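Local structure of methyltransferase-like protein 5 (Pyrococcus horikoshii, 1WY7) at residues K14-K19 / I89-E94. The protein is a putative RNA methyltransferase that binds S-adenosyl-L-homocysteine and probably transfers methyl groups from S-adenosylmethionine, as other members of its family do. Numbering follows the deposited sequence.
With SAH (S-adenosyl-L-homocysteine), chain E.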
loop_
_atom_site.group_PDB
_atom_site.type_symbol
_atom_site.label_atom_id
_atom_site.label_comp_id
_atom_site.label_asym_id
_atom_site.label_seq_id
_atom_site.Cartn_x
_atom_site.Cartn_y
_atom_site.Cartn_z
ATOM N N LYS A 14 5.116 11.558 10.564
ATOM C CA LYS A 14 5.565 11.488 11.949
ATOM C C LYS A 14 5.725 10.073 12.492
ATOM O O LYS A 14 6.263 9.886 13.584
ATOM C CB LYS A 14 4.609 12.273 12.842
ATOM C CG LYS A 14 4.673 13.766 12.591
ATOM C CD LYS A 14 3.622 14.510 13.383
ATOM C CE LYS A 14 3.772 16.008 13.182
ATOM N NZ LYS A 14 2.751 16.755 13.966
ATOM N N LEU A 15 5.269 9.078 11.735
ATOM C CA LEU A 15 5.385 7.679 12.148
ATOM C C LEU A 15 6.829 7.199 12.073
ATOM O O LEU A 15 7.622 7.704 11.280
ATOM C CB LEU A 15 4.521 6.775 11.257
ATOM C CG LEU A 15 2.995 6.930 11.300
ATOM C CD1 LEU A 15 2.341 5.884 10.394
ATOM C CD2 LEU A 15 2.506 6.752 12.727
ATOM N N LYS A 16 7.164 6.209 12.894
ATOM C CA LYS A 16 8.509 5.642 12.909
ATOM C C LYS A 16 8.774 4.827 11.646
ATOM O O LYS A 16 7.863 4.195 11.120
ATOM C CB LYS A 16 8.681 4.758 14.147
ATOM C CG LYS A 16 8.708 5.537 15.455
ATOM C CD LYS A 16 7.424 6.339 15.656
ATOM C CE LYS A 16 7.584 7.450 16.703
ATOM N NZ LYS A 16 7.777 6.939 18.090
ATOM N N GLY A 17 10.017 4.851 11.162
ATOM C CA GLY A 17 10.381 4.102 9.966
ATOM C C GLY A 17 10.986 2.747 10.296
ATOM O O GLY A 17 10.986 2.330 11.457
ATOM N N PHE A 18 11.495 2.052 9.279
ATOM C CA PHE A 18 12.110 0.734 9.465
ATOM C C PHE A 18 13.376 0.793 10.317
ATOM O O PHE A 18 14.205 1.675 10.139
ATOM C CB PHE A 18 12.487 0.113 8.119
ATOM C CG PHE A 18 11.316 -0.303 7.276
ATOM C CD1 PHE A 18 10.750 0.579 6.361
ATOM C CD2 PHE A 18 10.789 -1.588 7.384
ATOM C CE1 PHE A 18 9.679 0.185 5.560
ATOM C CE2 PHE A 18 9.716 -1.993 6.591
ATOM C CZ PHE A 18 9.160 -1.105 5.676
ATOM N N LYS A 19 13.517 -0.161 11.227
ATOM C CA LYS A 19 14.681 -0.263 12.111
ATOM C C LYS A 19 15.960 -0.491 11.292
ATOM O O LYS A 19 16.947 0.243 11.422
ATOM C CB LYS A 19 14.483 -1.443 13.070
ATOM C CG LYS A 19 14.572 -2.838 12.393
ATOM C CD LYS A 19 13.580 -3.015 11.221
ATOM C CE LYS A 19 14.078 -4.077 10.229
ATOM N NZ LYS A 19 13.147 -4.317 9.072
ATOM N N ILE A 89 3.234 -2.256 14.935
ATOM C CA ILE A 89 2.430 -2.306 16.152
ATOM C C ILE A 89 2.532 -1.027 16.966
ATOM O O ILE A 89 1.540 -0.533 17.493
ATOM C CB ILE A 89 2.850 -3.483 17.043
ATOM C CG1 ILE A 89 2.853 -4.772 16.223
ATOM C CG2 ILE A 89 1.913 -3.601 18.230
ATOM C CD1 ILE A 89 1.576 -5.050 15.510
ATOM N N GLU A 90 3.740 -0.488 17.066
ATOM C CA GLU A 90 3.914 0.732 17.826
ATOM C C GLU A 90 3.247 1.904 17.113
ATOM O O GLU A 90 2.587 2.726 17.751
ATOM C CB GLU A 90 5.397 1.028 18.056
ATOM C CG GLU A 90 5.608 2.028 19.183
ATOM C CD GLU A 90 7.048 2.453 19.334
ATOM O OE1 GLU A 90 7.923 1.564 19.341
ATOM O OE2 GLU A 90 7.304 3.676 19.456
ATOM N N ASN A 91 3.402 1.977 15.795
ATOM C CA ASN A 91 2.796 3.066 15.041
ATOM C C ASN A 91 1.267 3.086 15.136
ATOM O O ASN A 91 0.668 4.158 15.215
ATOM C CB ASN A 91 3.228 3.002 13.571
ATOM C CG ASN A 91 4.613 3.577 13.344
ATOM O OD1 ASN A 91 5.036 4.485 14.049
ATOM N ND2 ASN A 91 5.316 3.068 12.342
ATOM N N LEU A 92 0.641 1.910 15.134
ATOM C CA LEU A 92 -0.823 1.816 15.212
ATOM C C LEU A 92 -1.337 1.695 16.650
ATOM O O LEU A 92 -2.492 1.321 16.876
ATOM C CB LEU A 92 -1.336 0.613 14.418
ATOM C CG LEU A 92 -1.022 0.480 12.924
ATOM C CD1 LEU A 92 -1.994 -0.526 12.302
ATOM C CD2 LEU A 92 -1.158 1.805 12.234
ATOM N N GLY A 93 -0.470 2.003 17.611
ATOM C CA GLY A 93 -0.842 1.919 19.014
ATOM C C GLY A 93 -2.163 2.564 19.404
ATOM O O GLY A 93 -2.883 2.023 20.221
ATOM N N GLU A 94 -2.494 3.707 18.818
ATOM C CA GLU A 94 -3.734 4.386 19.165
ATOM C C GLU A 94 -4.998 3.765 18.565
ATOM O O GLU A 94 -6.111 4.198 18.860
ATOM C CB GLU A 94 -3.624 5.858 18.780
ATOM C CG GLU A 94 -2.995 6.067 17.423
ATOM C CD GLU A 94 -2.670 7.517 17.144
ATOM O OE1 GLU A 94 -3.610 8.343 17.107
ATOM O OE2 GLU A 94 -1.472 7.828 16.959
HETATM N N SAH E . 6.365 1.220 4.945
HETATM C CA SAH E . 5.484 1.105 3.765
HETATM C CB SAH E . 5.709 -0.290 3.160
HETATM C CG SAH E . 6.805 -0.134 2.167
HETATM S SD SAH E . 7.500 -1.499 1.216
HETATM C C SAH E . 4.083 1.387 4.237
HETATM O O SAH E . 3.935 2.030 5.322
HETATM O OXT SAH E . 3.170 0.925 3.474
HETATM C "C5'" SAH E . 6.340 -2.844 1.318
HETATM C "C4'" SAH E . 6.620 -4.015 2.273
HETATM O "O4'" SAH E . 6.477 -5.263 1.549
HETATM C "C3'" SAH E . 8.042 -4.126 2.826
HETATM O "O3'" SAH E . 7.919 -3.646 4.180
HETATM C "C2'" SAH E . 8.381 -5.626 2.842
HETATM O "O2'" SAH E . 8.946 -6.243 3.976
HETATM C "C1'" SAH E . 7.074 -6.264 2.340
HETATM N N9 SAH E . 7.257 -7.456 1.525
HETATM C C8 SAH E . 8.200 -7.750 0.556
HETATM N N7 SAH E . 8.047 -8.929 0.006
HETATM C C5 SAH E . 6.930 -9.458 0.645
HETATM C C6 SAH E . 6.221 -10.683 0.519
HETATM N N6 SAH E . 6.589 -11.635 -0.367
HETATM N N1 SAH E . 5.126 -10.923 1.315
HETATM C C2 SAH E . 4.754 -9.964 2.195
HETATM N N3 SAH E . 5.339 -8.762 2.407
HETATM C C4 SAH E . 6.434 -8.562 1.589
#
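The side-chain amide of Asn91 pairs with both backbone polar groups of a single residue, Lys16, much as a neighbouring strand would. Asn91 OD1 accepts the Lys16 N-H at an N to OD1 distance of 3.0 Å, and Asn91 ND2 returns a bond to Lys16 O, also 3.0 Å long. The second bond is the straighter (162° at the hydrogen), and Lys16 O lies close to the plane of the Asn91 amide; on the oxygen side, Lys16 N is tilted 21° from the carbonyl plane. CG lies beside the backbone N of Asn91, and the amide leaves the last turn of helix 82-91 toward the extended backbone around Lys16. ND2 has a further bond to Thr60 O, so the amide ties together three parts of the chain.

Aliphatic groups close around the amide oxygen. Leu15 CB and CD2 each lie 3.6 Å from Asn91 OD1, and Lys16 CD approaches the same oxygen to 3.4 Å. A bend at chi2 (59°) sets Lys16 CD beside the amide oxygen, and a second at chi4 directs NZ to Glu90. There the Glu90 chain, extended beyond CG, brings OE2 to 3.6 Å from Lys16 NZ, a salt bridge between two exposed residues. On the inner side, Leu15 packs against Tyr65 of helix 62-69 and lies near Val62, which binds S-adenosyl-L-homocysteine.

Two residues beyond Lys16, Phe18 belongs to the S-adenosyl-L-homocysteine pocket, its CZ 3.2 Å from the ligand O3' at the ring edge. The buried amide thus fastens the N-terminal loop to the Rossmann-like methyltransferase core beside the S-adenosyl-L-homocysteine site, with directional bonds that fix the backbone at Lys16, while the peripheral ion pair probably adds a weaker, solvent-screened attraction.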